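Local coordinates for protein putative Chlorite dismutase TA0507 (Thermoplasma acidophilum, PDB 3DTZ) that is of unknown function but belongs to the chlorite dismutase family and, by that kinship, may bind heme and act as an oxidoreductase, at residues F57-Y70 / I80-A94. Numbering follows the deposited sequence. Where two conformers were deposited one is given.
Sequences FFSANPGYINFHIY and IFWYSSRNPDLMILA
Tyr64 reaches from segment 57-70 to helix 88-94, where its OH donates to Leu90 O (2.7 Å). With CG beside the backbone N (chi1 -63°), the ring presents its edge to that carbonyl, which also accepts from Ala94 N on the opposite face of its plane. Phe58 CD1 lies over the centre of the Tyr64 ring. Phe58 in turn sets CE1 over one face of Tyr83, 3.5 Å from Tyr83 CG, the two rings inclined at 39°, and Ala94 CB closes in beside them at 3.6 Å from Phe58 CE1. A phenylalanine in place of Tyr64 would probably leave Leu90 O without its side-chain donor. Nearby, Ser85 OG donates to Gly63 O from above the carbonyl plane and accepts from Asn87 N, an ST turn leading into the helix. On the other sheet face, Asn66 turns its amide nearly perpendicular to Trp82, ND2 over the indole and 3.5 Å from Trp82 CH2, while OD1 accepts from Ser84 OG, also hydrogen-bonded to Tyr116 OH and Thr26 OG1. Paired backbone bonds join His68 to Trp82 and Tyr70 to Ile80 in a beta hairpin with both helices packed on one face, consistent with the ferredoxin-like fold of chlorite dismutases.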
ATOM      1  N   PHE D  57       0.089 -22.467  26.769  1.00 15.36           N
ATOM      2  CA  PHE D  57      -0.294 -21.169  27.365  1.00 15.33           C
ATOM      3  C   PHE D  57      -1.823 -21.004  27.368  1.00 15.00           C
ATOM      4  O   PHE D  57      -2.420 -20.624  28.382  1.00 14.23           O
ATOM      5  CB  PHE D  57       0.367 -20.021  26.590  1.00 16.33           C
ATOM      6  CG  PHE D  57      -0.170 -18.651  26.922  1.00 16.80           C
ATOM      7  CD1 PHE D  57       0.381 -17.899  27.985  1.00 18.60           C
ATOM      8  CD2 PHE D  57      -1.188 -18.093  26.156  1.00 17.54           C
ATOM      9  CE1 PHE D  57      -0.108 -16.618  28.307  1.00 18.94           C
ATOM     10  CE2 PHE D  57      -1.679 -16.806  26.458  1.00 20.42           C
ATOM     11  CZ  PHE D  57      -1.129 -16.070  27.535  1.00 19.55           C
ATOM     12  N   PHE D  58      -2.431 -21.277  26.213  1.00 14.27           N
ATOM     13  CA  PHE D  58      -3.884 -21.175  26.075  1.00 14.66           C
ATOM     14  C   PHE D  58      -4.605 -22.263  26.887  1.00 15.97           C
ATOM     15  O   PHE D  58      -5.596 -21.976  27.539  1.00 16.48           O
ATOM     16  CB  PHE D  58      -4.294 -21.169  24.582  1.00 14.46           C
ATOM     17  CG  PHE D  58      -4.002 -19.848  23.902  1.00 13.97           C
ATOM     18  CD1 PHE D  58      -4.878 -18.781  24.019  1.00 13.89           C
ATOM     19  CD2 PHE D  58      -2.798 -19.668  23.195  1.00 15.91           C
ATOM     20  CE1 PHE D  58      -4.583 -17.548  23.400  1.00 13.98           C
ATOM     21  CE2 PHE D  58      -2.475 -18.452  22.593  1.00 16.34           C
ATOM     22  CZ  PHE D  58      -3.370 -17.383  22.691  1.00 14.76           C
ATOM     23  N   SER D  59      -4.081 -23.483  26.876  1.00 16.98           N
ATOM     24  CA  SER D  59      -4.754 -24.581  27.577  1.00 18.95           C
ATOM     25  C   SER D  59      -4.692 -24.387  29.075  1.00 20.00           C
ATOM     26  O   SER D  59      -5.524 -24.928  29.804  1.00 20.69           O
ATOM     27  CB  SER D  59      -4.118 -25.925  27.236  1.00 19.14           C
ATOM     28  OG  SER D  59      -4.265 -26.178  25.854  1.00 23.55           O
ATOM     29  N   ALA D  60      -3.680 -23.657  29.541  1.00 20.87           N
ATOM     30  CA  ALA D  60      -3.446 -23.519  30.977  1.00 22.40           C
ATOM     31  C   ALA D  60      -4.392 -22.535  31.650  1.00 23.13           C
ATOM     32  O   ALA D  60      -4.596 -22.625  32.854  1.00 23.51           O
ATOM     33  CB  ALA D  60      -1.993 -23.141  31.263  1.00 22.79           C
ATOM     34  N   ASN D  61      -4.973 -21.612  30.879  1.00 22.81           N
ATOM     35  CA  ASN D  61      -5.902 -20.613  31.416  1.00 23.25           C
ATOM     36  C   ASN D  61      -7.384 -20.855  31.036  1.00 23.01           C
ATOM     37  O   ASN D  61      -7.760 -20.719  29.853  1.00 22.82           O
ATOM     38  CB  ASN D  61      -5.454 -19.184  31.031  1.00 23.49           C
ATOM     39  CG  ASN D  61      -6.079 -18.125  31.922  1.00 24.67           C
ATOM     40  OD1 ASN D  61      -7.229 -18.254  32.341  1.00 25.36           O
ATOM     41  ND2 ASN D  61      -5.309 -17.079  32.241  1.00 26.57           N
ATOM     42  N   PRO D  62      -8.234 -21.184  32.033  1.00 22.10           N
ATOM     43  CA  PRO D  62      -9.657 -21.472  31.806  1.00 21.69           C
ATOM     44  C   PRO D  62     -10.370 -20.273  31.187  1.00 20.85           C
ATOM     45  O   PRO D  62     -11.412 -20.418  30.557  1.00 21.16           O
ATOM     46  CB  PRO D  62     -10.196 -21.708  33.219  1.00 22.34           C
ATOM     47  CG  PRO D  62      -9.237 -21.016  34.102  1.00 22.85           C
ATOM     48  CD  PRO D  62      -7.908 -21.244  33.466  1.00 22.48           C
ATOM     49  N   GLY D  63      -9.776 -19.100  31.324  1.00 19.74           N
ATOM     50  CA  GLY D  63     -10.353 -17.894  30.737  1.00 18.27           C
ATOM     51  C   GLY D  63     -10.377 -17.880  29.209  1.00 17.63           C
ATOM     52  O   GLY D  63     -11.132 -17.098  28.617  1.00 16.90           O
ATOM     53  N   TYR D  64      -9.546 -18.709  28.573  1.00 16.67           N
ATOM     54  CA  TYR D  64      -9.595 -18.835  27.107  1.00 16.34           C
ATOM     55  C   TYR D  64     -10.640 -19.862  26.718  1.00 16.13           C
ATOM     56  O   TYR D  64     -10.501 -21.049  27.018  1.00 16.47           O
ATOM     57  CB  TYR D  64      -8.235 -19.163  26.488  1.00 16.50           C
ATOM     58  CG  TYR D  64      -7.233 -18.052  26.742  1.00 16.35           C
ATOM     59  CD1 TYR D  64      -7.411 -16.779  26.165  1.00 14.63           C
ATOM     60  CD2 TYR D  64      -6.130 -18.265  27.554  1.00 15.51           C
ATOM     61  CE1 TYR D  64      -6.492 -15.753  26.403  1.00 13.85           C
ATOM     62  CE2 TYR D  64      -5.225 -17.261  27.811  1.00 14.62           C
ATOM     63  CZ  TYR D  64      -5.402 -16.008  27.242  1.00 15.87           C
ATOM     64  OH  TYR D  64      -4.499 -15.015  27.531  1.00 18.50           O
ATOM     65  N   ILE D  65     -11.672 -19.379  26.034  1.00 15.18           N
ATOM     66  CA  ILE D  65     -12.795 -20.210  25.604  1.00 15.45           C
ATOM     67  C   ILE D  65     -12.384 -21.179  24.473  1.00 14.40           C
ATOM     68  O   ILE D  65     -12.730 -22.382  24.507  1.00 15.12           O
ATOM     69  CB  ILE D  65     -14.005 -19.327  25.229  1.00 14.91           C
ATOM     70  CG1 ILE D  65     -14.464 -18.560  26.499  1.00 16.71           C
ATOM     71  CG2 ILE D  65     -15.138 -20.190  24.573  1.00 16.18           C
ATOM     72  CD1 ILE D  65     -15.523 -17.447  26.275  1.00 16.45           C
ATOM     73  N   ASN D  66     -11.609 -20.666  23.509  1.00 14.21           N
ATOM     74  CA  ASN D  66     -11.033 -21.506  22.466  1.00 12.72           C
ATOM     75  C   ASN D  66      -9.672 -20.970  22.038  1.00 13.28           C
ATOM     76  O   ASN D  66      -9.322 -19.794  22.303  1.00 12.48           O
ATOM     77  CB  ASN D  66     -12.006 -21.712  21.258  1.00 13.45           C
ATOM     78  CG  ASN D  66     -12.177 -20.467  20.399  1.00 15.25           C
ATOM     79  OD1 ASN D  66     -12.037 -19.337  20.868  1.00 15.59           O
ATOM     80  ND2 ASN D  66     -12.465 -20.676  19.118  1.00 17.09           N
ATOM     81  N   PHE D  67      -8.900 -21.875  21.431  1.00 13.67           N
ATOM     82  CA  PHE D  67      -7.633 -21.500  20.786  1.00 13.56           C
ATOM     83  C   PHE D  67      -7.366 -22.560  19.731  1.00 13.25           C
ATOM     84  O   PHE D  67      -7.275 -23.761  20.039  1.00 12.84           O
ATOM     85  CB  PHE D  67      -6.466 -21.486  21.781  1.00 14.02           C
ATOM     86  CG  PHE D  67      -5.136 -21.381  21.105  1.00 14.48           C
ATOM     87  CD1 PHE D  67      -4.782 -20.190  20.468  1.00 14.11           C
ATOM     88  CD2 PHE D  67      -4.292 -22.480  21.019  1.00 15.64           C
ATOM     89  CE1 PHE D  67      -3.549 -20.065  19.788  1.00 15.98           C
ATOM     90  CE2 PHE D  67      -3.051 -22.377  20.347  1.00 16.32           C
ATOM     91  CZ  PHE D  67      -2.690 -21.181  19.743  1.00 15.17           C
ATOM     92  N   HIS D  68      -7.277 -22.128  18.481  1.00 13.54           N
ATOM     93  CA  HIS D  68      -7.005 -23.057  17.377  1.00 14.33           C
ATOM     94  C   HIS D  68      -5.913 -22.471  16.471  1.00 14.45           C
ATOM     95  O   HIS D  68      -5.849 -21.261  16.293  1.00 14.95           O
ATOM     96  CB  HIS D  68      -8.275 -23.329  16.566  1.00 14.76           C
ATOM     97  CG  HIS D  68      -9.416 -23.850  17.394  1.00 16.21           C
ATOM     98  ND1 HIS D  68      -9.329 -25.019  18.117  1.00 20.61           N
ATOM     99  CD2 HIS D  68     -10.672 -23.378  17.592  1.00 17.40           C
ATOM    100  CE1 HIS D  68     -10.468 -25.223  18.765  1.00 20.58           C
ATOM    101  NE2 HIS D  68     -11.295 -24.236  18.467  1.00 19.43           N
ATOM    102  N   ILE D  69      -5.118 -23.352  15.879  1.00 14.19           N
ATOM    103  CA  ILE D  69      -4.051 -22.949  14.955  1.00 14.99           C
ATOM    104  C   ILE D  69      -4.441 -23.473  13.557  1.00 14.01           C
ATOM    105  O   ILE D  69      -4.984 -24.577  13.464  1.00 13.10           O
ATOM    106  CB  ILE D  69      -2.671 -23.539  15.390  1.00 15.78           C
ATOM    107  CG1 ILE D  69      -2.386 -23.185  16.858  1.00 15.51           C
ATOM    108  CG2 ILE D  69      -1.573 -22.940  14.484  1.00 16.88           C
ATOM    109  CD1 ILE D  69      -1.197 -23.911  17.471  1.00 15.68           C
ATOM    110  N   TYR D  70      -4.151 -22.704  12.500  1.00 14.04           N
ATOM    111  CA  TYR D  70      -4.430 -23.114  11.118  1.00 14.03           C
ATOM    112  C   TYR D  70      -3.211 -22.884  10.227  1.00 14.93           C
ATOM    113  O   TYR D  70      -2.500 -21.888  10.373  1.00 14.36           O
ATOM    114  CB  TYR D  70      -5.588 -22.309  10.523  1.00 14.71           C
ATOM    115  CG  TYR D  70      -6.839 -22.488  11.314  1.00 12.66           C
ATOM    116  CD1 TYR D  70      -7.113 -21.656  12.407  1.00 16.55           C
ATOM    117  CD2 TYR D  70      -7.715 -23.529  11.014  1.00 12.50           C
ATOM    118  CE1 TYR D  70      -8.265 -21.858  13.190  1.00 14.72           C
ATOM    119  CE2 TYR D  70      -8.869 -23.747  11.778  1.00 14.86           C
ATOM    120  CZ  TYR D  70      -9.141 -22.897  12.851  1.00 15.59           C
ATOM    121  OH  TYR D  70     -10.269 -23.087  13.592  1.00 13.76           O
ATOM    122  N   ILE D  80      -2.153 -19.164  11.144  1.00 13.32           N
ATOM    123  CA  ILE D  80      -3.242 -18.300  11.636  1.00 14.43           C
ATOM    124  C   ILE D  80      -3.629 -18.821  13.011  1.00 14.47           C
ATOM    125  O   ILE D  80      -3.719 -20.028  13.204  1.00 14.36           O
ATOM    126  CB  ILE D  80      -4.486 -18.393  10.717  1.00 14.58           C
ATOM    127  CG1 ILE D  80      -4.118 -18.020   9.275  1.00 15.75           C
ATOM    128  CG2 ILE D  80      -5.649 -17.483  11.249  1.00 14.54           C
ATOM    129  CD1 ILE D  80      -5.069 -18.671   8.179  1.00 16.93           C
ATOM    130  N   PHE D  81      -3.817 -17.899  13.957  1.00 14.51           N
ATOM    131  CA  PHE D  81      -4.251 -18.192  15.319  1.00 14.32           C
ATOM    132  C   PHE D  81      -5.644 -17.592  15.527  1.00 13.75           C
ATOM    133  O   PHE D  81      -5.900 -16.463  15.127  1.00 14.51           O
ATOM    134  CB  PHE D  81      -3.286 -17.506  16.326  1.00 15.15           C
ATOM    135  CG  PHE D  81      -1.876 -18.042  16.280  1.00 16.73           C
ATOM    136  CD1 PHE D  81      -1.597 -19.325  16.778  1.00 16.36           C
ATOM    137  CD2 PHE D  81      -0.835 -17.289  15.728  1.00 16.62           C
ATOM    138  CE1 PHE D  81      -0.298 -19.850  16.738  1.00 17.44           C
ATOM    139  CE2 PHE D  81       0.480 -17.815  15.670  1.00 15.81           C
ATOM    140  CZ  PHE D  81       0.743 -19.089  16.200  1.00 15.68           C
ATOM    141  N   TRP D  82      -6.519 -18.323  16.196  1.00 14.19           N
ATOM    142  CA  TRP D  82      -7.834 -17.807  16.566  1.00 13.97           C
ATOM    143  C   TRP D  82      -8.075 -18.137  18.051  1.00 12.96           C
ATOM    144  O   TRP D  82      -7.918 -19.271  18.451  1.00 13.88           O
ATOM    145  CB  TRP D  82      -8.903 -18.468  15.699  1.00 14.39           C
ATOM    146  CG  TRP D  82     -10.327 -18.167  16.067  1.00 14.17           C
ATOM    147  CD1 TRP D  82     -10.835 -16.974  16.564  1.00 13.70           C
ATOM    148  CD2 TRP D  82     -11.438 -19.066  15.950  1.00 13.86           C
ATOM    149  NE1 TRP D  82     -12.202 -17.102  16.775  1.00 14.05           N
ATOM    150  CE2 TRP D  82     -12.598 -18.363  16.392  1.00 13.77           C
ATOM    151  CE3 TRP D  82     -11.575 -20.400  15.495  1.00 14.36           C
ATOM    152  CZ2 TRP D  82     -13.888 -18.946  16.386  1.00 13.69           C
ATOM    153  CZ3 TRP D  82     -12.859 -20.990  15.493  1.00 14.85           C
ATOM    154  CH2 TRP D  82     -14.001 -20.265  15.969  1.00 15.41           C
ATOM    155  N   TYR D  83      -8.450 -17.148  18.859  1.00 13.39           N
ATOM    156  CA  TYR D  83      -8.776 -17.443  20.276  1.00 12.79           C
ATOM    157  C   TYR D  83      -9.823 -16.460  20.785  1.00 13.28           C
ATOM    158  O   TYR D  83      -9.972 -15.359  20.207  1.00 11.93           O
ATOM    159  CB  TYR D  83      -7.526 -17.377  21.175  1.00 12.39           C
ATOM    160  CG  TYR D  83      -6.727 -16.114  21.038  1.00 14.39           C
ATOM    161  CD1 TYR D  83      -7.015 -14.985  21.812  1.00 13.73           C
ATOM    162  CD2 TYR D  83      -5.715 -16.020  20.071  1.00 14.26           C
ATOM    163  CE1 TYR D  83      -6.255 -13.795  21.646  1.00 13.59           C
ATOM    164  CE2 TYR D  83      -4.978 -14.874  19.907  1.00 14.52           C
ATOM    165  CZ  TYR D  83      -5.247 -13.772  20.690  1.00 14.33           C
ATOM    166  OH  TYR D  83      -4.503 -12.638  20.468  1.00 17.39           O
ATOM    167  N   SER D  84     -10.484 -16.833  21.881  1.00 13.25           N
ATOM    168  CA  SER D  84     -11.616 -16.063  22.425  1.00 13.40           C
ATOM    169  C   SER D  84     -11.602 -16.077  23.954  1.00 13.62           C
ATOM    170  O   SER D  84     -11.160 -17.047  24.548  1.00 11.86           O
ATOM    171  CB  SER D  84     -12.950 -16.627  21.918  1.00 13.73           C
ATOM    172  OG  SER D  84     -12.892 -16.969  20.536  1.00 15.57           O
ATOM    173  N   SER D  85     -12.119 -15.012  24.572  1.00 13.41           N
ATOM    174  CA  SER D  85     -12.208 -14.898  26.038  1.00 13.73           C
ATOM    175  C   SER D  85     -13.163 -13.766  26.399  1.00 14.25           C
ATOM    176  O   SER D  85     -13.262 -12.804  25.665  1.00 14.97           O
ATOM    177  CB  SER D  85     -10.845 -14.527  26.646  1.00 13.44           C
ATOM    178  OG  SER D  85     -10.928 -14.432  28.087  1.00 14.70           O
ATOM    179  N   ARG D  86     -13.848 -13.885  27.537  1.00 14.36           N
ATOM    180  CA  ARG D  86     -14.630 -12.768  28.060  0.50 14.57           C
ATOM    181  C   ARG D  86     -13.737 -11.720  28.707  1.00 15.08           C
ATOM    182  O   ARG D  86     -14.190 -10.606  28.963  1.00 16.95           O
ATOM    183  CB  ARG D  86     -15.696 -13.252  29.060  0.50 14.41           C
ATOM    184  CG  ARG D  86     -16.820 -14.021  28.391  0.50 13.39           C
ATOM    185  CD  ARG D  86     -18.007 -14.268  29.312  0.50 13.82           C
ATOM    186  NE  ARG D  86     -19.112 -14.821  28.530  0.50 12.32           N
ATOM    187  CZ  ARG D  86     -19.330 -16.118  28.314  0.50 14.49           C
ATOM    188  NH1 ARG D  86     -18.536 -17.047  28.850  0.50 14.93           N
ATOM    189  NH2 ARG D  86     -20.370 -16.494  27.565  0.50 14.19           N
ATOM    190  N   ASN D  87     -12.470 -12.072  28.939  1.00 15.22           N
ATOM    191  CA  ASN D  87     -11.538 -11.201  29.692  1.00 16.57           C
ATOM    192  C   ASN D  87     -10.626 -10.407  28.749  1.00 16.67           C
ATOM    193  O   ASN D  87      -9.718 -10.981  28.141  1.00 15.95           O
ATOM    194  CB  ASN D  87     -10.687 -12.022  30.678  1.00 16.28           C
ATOM    195  CG  ASN D  87      -9.911 -11.141  31.670  1.00 18.46           C
ATOM    196  OD1 ASN D  87      -9.578  -9.994  31.377  1.00 18.09           O
ATOM    197  ND2 ASN D  87      -9.646 -11.681  32.856  1.00 19.73           N
ATOM    198  N   PRO D  88     -10.835  -9.083  28.661  1.00 17.75           N
ATOM    199  CA  PRO D  88     -10.036  -8.263  27.736  1.00 18.40           C
ATOM    200  C   PRO D  88      -8.551  -8.169  28.118  1.00 17.84           C
ATOM    201  O   PRO D  88      -7.712  -7.929  27.250  1.00 18.19           O
ATOM    202  CB  PRO D  88     -10.731  -6.896  27.771  1.00 18.88           C
ATOM    203  CG  PRO D  88     -11.447  -6.847  29.054  1.00 19.04           C
ATOM    204  CD  PRO D  88     -11.800  -8.278  29.430  1.00 19.21           C
ATOM    205  N   ASP D  89      -8.250  -8.395  29.397  1.00 18.73           N
ATOM    206  CA  ASP D  89      -6.881  -8.506  29.922  1.00 18.78           C
ATOM    207  C   ASP D  89      -6.222  -9.776  29.418  1.00 16.95           C
ATOM    208  O   ASP D  89      -5.064  -9.772  29.010  1.00 16.07           O
ATOM    209  CB  ASP D  89      -6.907  -8.450  31.472  1.00 20.74           C
ATOM    210  CG  ASP D  89      -5.526  -8.683  32.122  1.00 25.92           C
ATOM    211  OD1 ASP D  89      -4.548  -7.995  31.744  1.00 30.12           O
ATOM    212  OD2 ASP D  89      -5.435  -9.550  33.034  1.00 31.50           O
ATOM    213  N   LEU D  90      -6.963 -10.874  29.414  1.00 16.60           N
ATOM    214  CA  LEU D  90      -6.468 -12.086  28.779  1.00 15.94           C
ATOM    215  C   LEU D  90      -6.252 -11.906  27.282  1.00 14.79           C
ATOM    216  O   LEU D  90      -5.387 -12.548  26.716  1.00 14.84           O
ATOM    217  CB  LEU D  90      -7.378 -13.278  29.072  1.00 15.75           C
ATOM    218  CG  LEU D  90      -7.438 -13.715  30.555  1.00 16.55           C
ATOM    219  CD1 LEU D  90      -8.243 -14.974  30.636  1.00 18.38           C
ATOM    220  CD2 LEU D  90      -6.026 -13.933  31.119  1.00 20.16           C
HETATM  221  N   MSE D  91      -7.041 -11.047  26.639  1.00 14.44           N
HETATM  222  CA  MSE D  91      -6.901 -10.857  25.186  1.00 13.87           C
HETATM  223  C   MSE D  91      -5.570 -10.156  24.868  1.00 14.90           C
HETATM  224  O   MSE D  91      -4.868 -10.534  23.924  1.00 14.87           O
HETATM  225  CB  MSE D  91      -8.106 -10.087  24.593  1.00 14.44           C
HETATM  226  CG  MSE D  91      -9.456 -10.862  24.686  1.00 13.01           C
HETATM  227 SE   MSE D  91      -9.378 -12.612  23.822  0.75 17.81          SE
HETATM  228  CE  MSE D  91      -9.421 -12.097  21.973  1.00 17.05           C
ATOM    229  N   ILE D  92      -5.228  -9.135  25.646  1.00 14.51           N
ATOM    230  CA  ILE D  92      -3.954  -8.425  25.381  1.00 14.81           C
ATOM    231  C   ILE D  92      -2.753  -9.320  25.775  1.00 14.43           C
ATOM    232  O   ILE D  92      -1.741  -9.381  25.058  1.00 13.09           O
ATOM    233  CB  ILE D  92      -3.913  -7.012  26.028  1.00 15.14           C
ATOM    234  CG1 ILE D  92      -2.569  -6.311  25.704  1.00 15.47           C
ATOM    235  CG2 ILE D  92      -4.153  -7.046  27.528  1.00 14.89           C
ATOM    236  CD1 ILE D  92      -2.376  -6.106  24.234  1.00 15.98           C
ATOM    237  N   LEU D  93      -2.888 -10.050  26.879  1.00 13.39           N
ATOM    238  CA  LEU D  93      -1.832 -11.016  27.300  1.00 14.35           C
ATOM    239  C   LEU D  93      -1.557 -12.097  26.248  1.00 14.20           C
ATOM    240  O   LEU D  93      -0.388 -12.472  25.989  1.00 14.60           O
ATOM    241  CB  LEU D  93      -2.215 -11.663  28.635  1.00 14.60           C
ATOM    242  CG  LEU D  93      -1.990 -10.753  29.840  1.00 15.58           C
ATOM    243  CD1 LEU D  93      -2.646 -11.345  31.051  1.00 16.06           C
ATOM    244  CD2 LEU D  93      -0.474 -10.525  30.081  1.00 16.16           C
ATOM    245  N   ALA D  94      -2.629 -12.579  25.632  1.00 13.63           N
ATOM    246  CA  ALA D  94      -2.528 -13.604  24.581  1.00 13.68           C
ATOM    247  C   ALA D  94      -1.822 -13.023  23.365  1.00 12.99           C
ATOM    248  O   ALA D  94      -0.906 -13.633  22.839  1.00 12.55           O
ATOM    249  CB  ALA D  94      -3.911 -14.093  24.197  1.00 13.62           C
TER
HETATM  250  O   HOH W   1     -13.539 -16.236  29.274  1.00 15.50           O